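Local coordinates for OsmC family protein (Rhodothermus marinus, PDB 5CML) that probably hydrolyses carboxylic esters as a serine esterase, this chain being the alpha/beta-hydrolase portion of a longer protein that also carries an OsmC domain, at residues R141-P146 with Q201-E206; H108-A113 with A157-G162. One frame throughout, in Å; residues are numbered along the deposited sequence.

Interaction 1. Residues R141-P146 with Q201-E206; sequences RHLLRP and QIVGIE
H142 and L143, on the type I turn that runs from R141 into strand 144-146, reach across to I202 and V203 in the loop between strand 192-196 and helix 206-214. The turn is closed by L144 N bonding back to R141 O over 3.2 Å. H142 makes the looser approach: its ND1 stands 3.8 Å from I202 O, with the carbonyl oblique to the imidazole, and the pair is a contact without a hydrogen bond. L143 does most of the work. With CG beside its backbone N (chi1 -49°), the leucine extends to the loop and splits its two methyls. CD2 meets I202 CG2 at 3.5 Å, tighter than an ordinary methyl contact, and the same methyl lies 3.6 Å from I202 O. CD1 goes to V203 CG2, a looser 4.2 Å. Against both partners the leucine side chain crosses at about a right angle. L110 and L161 also touch L143, while R145 turns its guanidinium to D160 in a salt bridge. The loop has its own polar anchor, D200 OD1, which accepts from the backbone N of both I202 and V203; D200 fits the acid of a Ser-His-Asp triad, and V203 touches H229. The direct contact is thus mainly van der Waals packing of L143 on I202 and V203, without a polar bond between the segments, beside a probable active site.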
loop_
_atom_site.group_PDB
_atom_site.type_symbol
_atom_site.label_atom_id
_atom_site.label_comp_id
_atom_site.label_asym_id
_atom_site.label_seq_id
_atom_site.Cartn_x
_atom_site.Cartn_y
_atom_site.Cartn_z
ATOM N N ARG A 141 -3.117 16.433 -3.126
ATOM C CA ARG A 141 -4.057 17.335 -3.795
ATOM C C ARG A 141 -3.850 17.407 -5.298
ATOM O O ARG A 141 -4.806 17.584 -6.055
ATOM C CB ARG A 141 -3.977 18.742 -3.204
ATOM C CG ARG A 141 -4.681 18.846 -1.877
ATOM C CD ARG A 141 -4.903 20.287 -1.466
ATOM N NE ARG A 141 -3.656 20.992 -1.186
ATOM C CZ ARG A 141 -3.043 20.989 -0.005
ATOM N NH1 ARG A 141 -3.541 20.273 1.016
ATOM N NH2 ARG A 141 -1.926 21.683 0.150
ATOM N N HIS A 142 -2.605 17.263 -5.731
ATOM C CA HIS A 142 -2.291 17.234 -7.156
ATOM C C HIS A 142 -3.088 16.146 -7.888
ATOM O O HIS A 142 -3.394 16.278 -9.077
ATOM C CB HIS A 142 -0.791 17.012 -7.341
ATOM C CG HIS A 142 -0.349 17.070 -8.767
ATOM N ND1 HIS A 142 0.047 15.952 -9.471
ATOM C CD2 HIS A 142 -0.245 18.111 -9.623
ATOM C CE1 HIS A 142 0.374 16.304 -10.702
ATOM N NE2 HIS A 142 0.210 17.610 -10.818
ATOM N N LEU A 143 -3.425 15.083 -7.165
ATOM C CA LEU A 143 -4.069 13.891 -7.733
ATOM C C LEU A 143 -5.596 13.877 -7.646
ATOM O O LEU A 143 -6.241 13.041 -8.286
ATOM C CB LEU A 143 -3.559 12.642 -7.016
ATOM C CG LEU A 143 -2.051 12.483 -6.862
ATOM C CD1 LEU A 143 -1.743 11.279 -5.976
ATOM C CD2 LEU A 143 -1.352 12.351 -8.210
ATOM N N LEU A 144 -6.167 14.781 -6.852
ATOM C CA LEU A 144 -7.555 14.661 -6.388
ATOM C C LEU A 144 -8.373 15.896 -6.660
ATOM O O LEU A 144 -7.838 16.999 -6.655
ATOM C CB LEU A 144 -7.600 14.412 -4.875
ATOM C CG LEU A 144 -7.537 12.979 -4.357
ATOM C CD1 LEU A 144 -6.329 12.231 -4.887
ATOM C CD2 LEU A 144 -7.503 13.014 -2.842
ATOM N N ARG A 145 -9.679 15.706 -6.858
ATOM C CA ARG A 145 -10.636 16.814 -6.874
ATOM C C ARG A 145 -11.966 16.363 -6.224
ATOM O O ARG A 145 -12.300 15.181 -6.238
ATOM C CB ARG A 145 -10.856 17.329 -8.312
ATOM C CG ARG A 145 -10.584 16.335 -9.455
ATOM C CD ARG A 145 -9.093 16.272 -9.883
ATOM N NE ARG A 145 -8.859 15.620 -11.184
ATOM C CZ ARG A 145 -7.644 15.379 -11.682
ATOM N NH1 ARG A 145 -6.565 15.726 -10.986
ATOM N NH2 ARG A 145 -7.487 14.785 -12.870
ATOM N N PRO A 146 -12.716 17.291 -5.612
ATOM C CA PRO A 146 -14.004 16.863 -5.041
ATOM C C PRO A 146 -14.937 16.225 -6.078
ATOM O O PRO A 146 -15.034 16.697 -7.214
ATOM C CB PRO A 146 -14.597 18.166 -4.497
ATOM C CG PRO A 146 -13.398 19.000 -4.165
ATOM C CD PRO A 146 -12.373 18.672 -5.228
ATOM N N GLN A 201 5.828 10.348 -13.163
ATOM C CA GLN A 201 5.159 11.563 -13.645
ATOM C C GLN A 201 3.951 11.972 -12.808
ATOM O O GLN A 201 3.371 13.054 -13.021
ATOM C CB GLN A 201 4.706 11.366 -15.090
ATOM C CG GLN A 201 5.844 11.241 -16.082
ATOM C CD GLN A 201 5.357 10.810 -17.451
ATOM O OE1 GLN A 201 5.639 9.700 -17.905
ATOM N NE2 GLN A 201 4.614 11.679 -18.111
ATOM N N ILE A 202 3.569 11.107 -11.873
ATOM C CA ILE A 202 2.328 11.258 -11.121
ATOM C C ILE A 202 2.641 11.734 -9.717
ATOM O O ILE A 202 2.045 12.679 -9.220
ATOM C CB ILE A 202 1.560 9.917 -11.062
ATOM C CG1 ILE A 202 1.301 9.398 -12.480
ATOM C CG2 ILE A 202 0.248 10.053 -10.295
ATOM C CD1 ILE A 202 0.425 10.290 -13.356
ATOM N N VAL A 203 3.552 11.023 -9.066
ATOM C CA VAL A 203 4.072 11.393 -7.758
ATOM C C VAL A 203 5.577 11.552 -7.910
ATOM O O VAL A 203 6.303 10.573 -8.121
ATOM C CB VAL A 203 3.754 10.336 -6.679
ATOM C CG1 VAL A 203 4.381 10.726 -5.363
ATOM C CG2 VAL A 203 2.231 10.136 -6.537
ATOM N N GLY A 204 6.050 12.791 -7.859
ATOM C CA GLY A 204 7.455 13.043 -8.111
ATOM C C GLY A 204 8.404 12.399 -7.108
ATOM O O GLY A 204 8.082 12.210 -5.934
ATOM N N ILE A 205 9.616 12.112 -7.579
ATOM C CA ILE A 205 10.638 11.474 -6.778
ATOM C C ILE A 205 10.991 12.287 -5.515
ATOM O O ILE A 205 11.426 11.707 -4.521
ATOM C CB ILE A 205 11.906 11.220 -7.659
ATOM C CG1 ILE A 205 13.004 10.539 -6.875
ATOM C CG2 ILE A 205 12.430 12.523 -8.241
ATOM C CD1 ILE A 205 12.778 9.110 -6.714
ATOM N N GLU A 206 10.779 13.605 -5.532
ATOM C CA GLU A 206 11.044 14.405 -4.342
ATOM C C GLU A 206 10.232 13.909 -3.127
ATOM O O GLU A 206 10.649 14.106 -1.988
ATOM C CB GLU A 206 10.763 15.900 -4.590
ATOM C CG GLU A 206 9.318 16.229 -4.915
ATOM C CD GLU A 206 8.999 16.154 -6.401
ATOM O OE1 GLU A 206 9.694 15.428 -7.164
ATOM O OE2 GLU A 206 8.045 16.860 -6.807
#

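Interaction 2. Residues H108-A113 with A157-G162; sequences HSLGGA and AVVDLG
The turn from strand 104-108 into helix 110-118 fits the nucleophile elbow of the alpha/beta-hydrolase fold, and packs here against the end of strand 156-159 and the loop after it. S109 sits at the apex in a GxSxG pattern with G107 and G111, and its positive phi, 60°, is the strained backbone expected of such an elbow. It is probably the esterase nucleophile, since its placing with H229 and D200 is consistent with a Ser-His-Asp triad. S109 OG hydrogen-bonds to H229 NE2, while the fork of L161 lies against the same oxygen: CD1 is 3.4 Å from OG and CD2 3.7 Å. The torsion that puts OG anti to the backbone N (chi1 -174°) carries the hydroxyl to this apolar neighbour, so L161 sets two methyls beside a hydroxyl whose hydrogen-bonding partner is H229. S109 CB in turn covers one face of the H108 imidazole, 3.7 Å above the plane and over its centre; H108 is pinned through ND1 to C37 N and through NE2 to H229 O.

One residue further on, L110 leaves the first turn of the helix and meets V159 tip to tip. Its CD1 approaches V159 CG1 at 3.8 Å and V159 CG2 at 4.1 Å, and L144 touches both side chains. V159, in the middle strand of the small antiparallel sheet, and L161 also touch F166 of its neighbour strand 166-169. L161 is the middle residue of an Asx turn: G162 N donates to D160 OD1 over 2.9 Å, meeting the oxygen from above the carboxylate plane, 36° out of it.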
loop_
_atom_site.group_PDB
_atom_site.type_symbol
_atom_site.label_atom_id
_atom_site.label_comp_id
_atom_site.label_asym_id
_atom_site.label_seq_id
_atom_site.Cartn_x
_atom_site.Cartn_y
_atom_site.Cartn_z
ATOM N N HIS A 108 1.125 0.983 -2.205
ATOM C CA HIS A 108 1.472 1.619 -3.472
ATOM C C HIS A 108 0.657 2.893 -3.659
ATOM O O HIS A 108 -0.541 2.908 -3.387
ATOM C CB HIS A 108 1.233 0.640 -4.624
ATOM C CG HIS A 108 1.118 1.294 -5.965
ATOM N ND1 HIS A 108 -0.063 1.338 -6.677
ATOM C CD2 HIS A 108 2.052 1.889 -6.747
ATOM C CE1 HIS A 108 0.144 1.951 -7.831
ATOM N NE2 HIS A 108 1.416 2.305 -7.892
ATOM N N SER A 109 1.330 3.958 -4.081
ATOM C CA SER A 109 0.708 5.233 -4.421
ATOM C C SER A 109 -0.019 5.794 -3.186
ATOM O O SER A 109 0.557 5.854 -2.089
ATOM C CB SER A 109 -0.228 5.051 -5.629
ATOM O OG SER A 109 -0.751 6.280 -6.086
ATOM N N LEU A 110 -1.271 6.177 -3.348
ATOM C CA LEU A 110 -2.076 6.624 -2.203
ATOM C C LEU A 110 -2.133 5.580 -1.096
ATOM O O LEU A 110 -2.232 5.928 0.082
ATOM C CB LEU A 110 -3.498 6.976 -2.639
ATOM C CG LEU A 110 -3.658 8.294 -3.372
ATOM C CD1 LEU A 110 -5.138 8.541 -3.555
ATOM C CD2 LEU A 110 -3.027 9.476 -2.614
ATOM N N GLY A 111 -2.090 4.299 -1.473
ATOM C CA GLY A 111 -2.036 3.229 -0.496
ATOM C C GLY A 111 -0.779 3.274 0.341
ATOM O O GLY A 111 -0.768 2.816 1.480
ATOM N N GLY A 112 0.305 3.801 -0.234
ATOM C CA GLY A 112 1.545 3.962 0.505
ATOM C C GLY A 112 1.396 5.010 1.603
ATOM O O GLY A 112 1.838 4.831 2.745
ATOM N N ALA A 113 0.772 6.126 1.257
ATOM C CA ALA A 113 0.532 7.145 2.256
ATOM C C ALA A 113 -0.351 6.561 3.365
ATOM O O ALA A 113 -0.101 6.776 4.546
ATOM C CB ALA A 113 -0.108 8.364 1.628
ATOM N N ALA A 157 -14.129 12.093 -3.293
ATOM C CA ALA A 157 -13.237 12.825 -4.196
ATOM C C ALA A 157 -12.861 11.930 -5.365
ATOM O O ALA A 157 -12.883 10.700 -5.218
ATOM C CB ALA A 157 -11.994 13.298 -3.444
ATOM N N VAL A 158 -12.525 12.530 -6.514
ATOM C CA VAL A 158 -12.076 11.770 -7.690
ATOM C C VAL A 158 -10.547 11.855 -7.851
ATOM O O VAL A 158 -9.972 12.939 -7.865
ATOM C CB VAL A 158 -12.755 12.265 -8.978
ATOM C CG1 VAL A 158 -12.230 11.521 -10.223
ATOM C CG2 VAL A 158 -14.266 12.105 -8.885
ATOM N N VAL A 159 -9.916 10.689 -7.985
ATOM C CA VAL A 159 -8.468 10.555 -8.034
ATOM C C VAL A 159 -8.029 10.216 -9.453
ATOM O O VAL A 159 -8.647 9.387 -10.120
ATOM C CB VAL A 159 -7.961 9.437 -7.089
ATOM C CG1 VAL A 159 -6.435 9.379 -7.072
ATOM C CG2 VAL A 159 -8.501 9.623 -5.681
ATOM N N ASP A 160 -6.937 10.836 -9.889
ATOM C CA ASP A 160 -6.345 10.578 -11.194
ATOM C C ASP A 160 -4.868 10.222 -11.009
ATOM O O ASP A 160 -4.075 11.056 -10.566
ATOM C CB ASP A 160 -6.525 11.812 -12.082
ATOM C CG ASP A 160 -5.898 11.668 -13.464
ATOM O OD1 ASP A 160 -5.478 10.559 -13.872
ATOM O OD2 ASP A 160 -5.852 12.700 -14.159
ATOM N N LEU A 161 -4.527 8.960 -11.277
ATOM C CA LEU A 161 -3.140 8.485 -11.225
ATOM C C LEU A 161 -2.614 8.175 -12.626
ATOM O O LEU A 161 -1.630 7.445 -12.791
ATOM C CB LEU A 161 -3.027 7.242 -10.357
ATOM C CG LEU A 161 -3.563 7.333 -8.934
ATOM C CD1 LEU A 161 -3.329 5.986 -8.308
ATOM C CD2 LEU A 161 -2.861 8.444 -8.168
ATOM N N GLY A 162 -3.284 8.720 -13.634
ATOM C CA GLY A 162 -2.835 8.582 -15.012
ATOM C C GLY A 162 -3.404 7.370 -15.719
ATOM O O GLY A 162 -3.048 7.101 -16.871
#

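Overall arrangement
Interaction 2 is the buried one, all four of its touching residues being enclosed, whereas interaction 1 is only partly buried and has H142 on its exposed side. Their centres lie about 8 Å apart, joined by the small antiparallel sheet: strands 144-146 and 156-159 are neighbours in it, with probable backbone bonds from V158 N to R145 O and from D160 N to L143 O. One sheet thus faces the elbow in 108-113 through its second strand and the loop 201-206 through the turn before its first. Across both contacts the chemistry is mainly apolar, but interaction 2 sets a leucine beside the probable catalytic hydroxyl, while interaction 1 packs methyls next to the loop after the probable acid, D200.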